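Local coordinates for protein inactive dihydroorotase-like domain (Chaetomium thermophilum, PDB 5NNL) that is an inactive relative of dihydroorotase, keeping the TIM-barrel fold of the amidohydrolase family without the activity its name refers to, at residues E208-I213 with V257-T262. Residues are numbered along the deposited sequence; the frame is centred on the assembly and turned at random.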
loop_
_atom_site.group_PDB
_atom_site.type_symbol
_atom_site.label_atom_id
_atom_site.label_comp_id
_atom_site.label_asym_id
_atom_site.label_seq_id
_atom_site.Cartn_x
_atom_site.Cartn_y
_atom_site.Cartn_z
ATOM N N GLU A 208 -12.902 -5.513 14.412
ATOM C CA GLU A 208 -12.882 -5.303 15.853
ATOM C C GLU A 208 -11.540 -4.806 16.366
ATOM O O GLU A 208 -11.418 -4.545 17.567
ATOM C CB GLU A 208 -13.254 -6.600 16.569
ATOM C CG GLU A 208 -14.686 -7.036 16.335
ATOM C CD GLU A 208 -14.984 -8.374 16.970
ATOM O OE1 GLU A 208 -14.048 -8.972 17.542
ATOM O OE2 GLU A 208 -16.146 -8.825 16.895
ATOM N N HIS A 209 -10.531 -4.681 15.500
ATOM C CA HIS A 209 -9.226 -4.165 15.900
ATOM C C HIS A 209 -8.844 -2.899 15.141
ATOM O O HIS A 209 -7.656 -2.577 15.037
ATOM C CB HIS A 209 -8.149 -5.234 15.715
ATOM C CG HIS A 209 -8.203 -6.324 16.739
ATOM N ND1 HIS A 209 -9.104 -7.363 16.671
ATOM C CD2 HIS A 209 -7.482 -6.525 17.867
ATOM C CE1 HIS A 209 -8.929 -8.165 17.707
ATOM N NE2 HIS A 209 -7.950 -7.677 18.449
ATOM N N LEU A 210 -9.821 -2.169 14.613
ATOM C CA LEU A 210 -9.523 -0.932 13.898
ATOM C C LEU A 210 -8.620 0.025 14.671
ATOM O O LEU A 210 -7.768 0.665 14.037
ATOM C CB LEU A 210 -10.834 -0.235 13.508
ATOM C CG LEU A 210 -11.664 -0.951 12.441
ATOM C CD1 LEU A 210 -13.008 -0.253 12.258
ATOM C CD2 LEU A 210 -10.929 -1.021 11.125
ATOM N N PRO A 211 -8.751 0.192 15.991
ATOM C CA PRO A 211 -7.771 1.025 16.714
ATOM C C PRO A 211 -6.345 0.528 16.571
ATOM O O PRO A 211 -5.405 1.334 16.603
ATOM C CB PRO A 211 -8.252 0.943 18.171
ATOM C CG PRO A 211 -9.703 0.625 18.068
ATOM C CD PRO A 211 -9.839 -0.261 16.871
ATOM N N ILE A 212 -6.160 -0.781 16.405
ATOM C CA ILE A 212 -4.826 -1.359 16.279
ATOM C C ILE A 212 -4.271 -1.156 14.878
ATOM O O ILE A 212 -3.051 -1.114 14.690
ATOM C CB ILE A 212 -4.873 -2.855 16.644
ATOM C CG1 ILE A 212 -5.395 -3.045 18.073
ATOM C CG2 ILE A 212 -3.507 -3.525 16.447
ATOM C CD1 ILE A 212 -4.741 -2.162 19.119
ATOM N N ILE A 213 -5.137 -1.044 13.879
ATOM C CA ILE A 213 -4.699 -0.887 12.499
ATOM C C ILE A 213 -4.370 0.583 12.271
ATOM O O ILE A 213 -5.237 1.453 12.404
ATOM C CB ILE A 213 -5.773 -1.385 11.523
ATOM C CG1 ILE A 213 -6.184 -2.818 11.885
ATOM C CG2 ILE A 213 -5.262 -1.325 10.093
ATOM C CD1 ILE A 213 -7.386 -3.336 11.133
ATOM N N VAL A 257 -14.995 9.733 9.096
ATOM C CA VAL A 257 -14.136 10.397 8.121
ATOM C C VAL A 257 -12.726 10.545 8.671
ATOM O O VAL A 257 -11.741 10.316 7.958
ATOM C CB VAL A 257 -14.738 11.758 7.721
ATOM C CG1 VAL A 257 -13.773 12.550 6.841
ATOM C CG2 VAL A 257 -16.048 11.546 6.995
ATOM N N ASP A 258 -12.601 10.921 9.946
ATOM C CA ASP A 258 -11.274 11.145 10.511
ATOM C C ASP A 258 -10.470 9.853 10.573
ATOM O O ASP A 258 -9.258 9.861 10.331
ATOM C CB ASP A 258 -11.377 11.766 11.900
ATOM C CG ASP A 258 -10.027 12.189 12.439
ATOM O OD1 ASP A 258 -9.442 13.152 11.897
ATOM O OD2 ASP A 258 -9.544 11.557 13.401
ATOM N N TYR A 259 -11.116 8.736 10.913
ATOM C CA TYR A 259 -10.419 7.455 10.873
ATOM C C TYR A 259 -9.858 7.195 9.481
ATOM O O TYR A 259 -8.674 6.880 9.322
ATOM C CB TYR A 259 -11.355 6.320 11.294
ATOM C CG TYR A 259 -10.637 4.996 11.395
ATOM C CD1 TYR A 259 -10.463 4.193 10.276
ATOM C CD2 TYR A 259 -10.112 4.559 12.602
ATOM C CE1 TYR A 259 -9.798 2.989 10.354
ATOM C CE2 TYR A 259 -9.443 3.350 12.694
ATOM C CZ TYR A 259 -9.287 2.570 11.562
ATOM O OH TYR A 259 -8.625 1.367 11.630
ATOM N N VAL A 260 -10.699 7.329 8.459
ATOM C CA VAL A 260 -10.249 7.135 7.086
ATOM C C VAL A 260 -9.095 8.077 6.767
ATOM O O VAL A 260 -8.087 7.674 6.173
ATOM C CB VAL A 260 -11.425 7.326 6.114
ATOM C CG1 VAL A 260 -10.956 7.242 4.682
ATOM C CG2 VAL A 260 -12.497 6.278 6.385
ATOM N N LYS A 261 -9.224 9.349 7.154
ATOM C CA LYS A 261 -8.168 10.314 6.864
ATOM C C LYS A 261 -6.861 9.913 7.536
ATOM O O LYS A 261 -5.800 9.908 6.901
ATOM C CB LYS A 261 -8.582 11.718 7.306
ATOM C CG LYS A 261 -7.579 12.794 6.887
ATOM C CD LYS A 261 -8.024 14.199 7.270
ATOM C CE LYS A 261 -7.644 14.546 8.700
ATOM N NZ LYS A 261 -6.181 14.786 8.854
ATOM N N THR A 262 -6.917 9.564 8.823
ATOM C CA THR A 262 -5.694 9.194 9.529
ATOM C C THR A 262 -5.068 7.943 8.924
ATOM O O THR A 262 -3.839 7.822 8.869
ATOM C CB THR A 262 -5.973 8.975 11.018
ATOM O OG1 THR A 262 -7.015 8.007 11.175
ATOM C CG2 THR A 262 -6.371 10.275 11.702
#
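The backbone oxygen of Leu-210 takes a hydrogen bond from the phenol of Tyr-259, with OH of Tyr-259 2.6 Å from O of Leu-210. The hydroxyl meets the carbonyl at a C=O...O angle of 112° and lies 33° from the carbonyl plane, so it approaches from the flank of the group and is tilted off its plane. Relative to the ring, the acceptor sits at the edge, near the ring plane, with CE2 of Tyr-259 3.4 Å from O of Leu-210. The same oxygen also receives a weak bond from the backbone N of Ile-213, which ties the turn to itself. CB of Tyr-259 already points toward the loop, and with CG anti to the backbone N (chi1 -174°) the ring carries on across the gap; the nearest CA atoms, those of Leu-210 and Tyr-259, remain 9.0 Å apart. Apolar contact backs the bond: CB of Leu-210 lies 3.7 Å from CZ of Tyr-259, the two side chains crossing at about a right angle. CD2 of Leu-210 packs against the hydroxyl oxygen, 3.4 Å from OH of Tyr-259. Ile-213 adds a looser contact, its CB 4.0 Å from OH of Tyr-259. Its carbonyl is hydrogen-bonded by NE of Arg-263, one turn farther along the helix, giving the loop a second polar link to helix 257-271. The side chains of His-209 and Ile-212 point away from helix 257-271 and touch helix 159-170. One tyrosine thus bridges helix 257-271 to the loop before strand 215-217, the eighth parallel strand of what is, as in the dihydroorotase family, a (beta/alpha)8 (TIM) barrel.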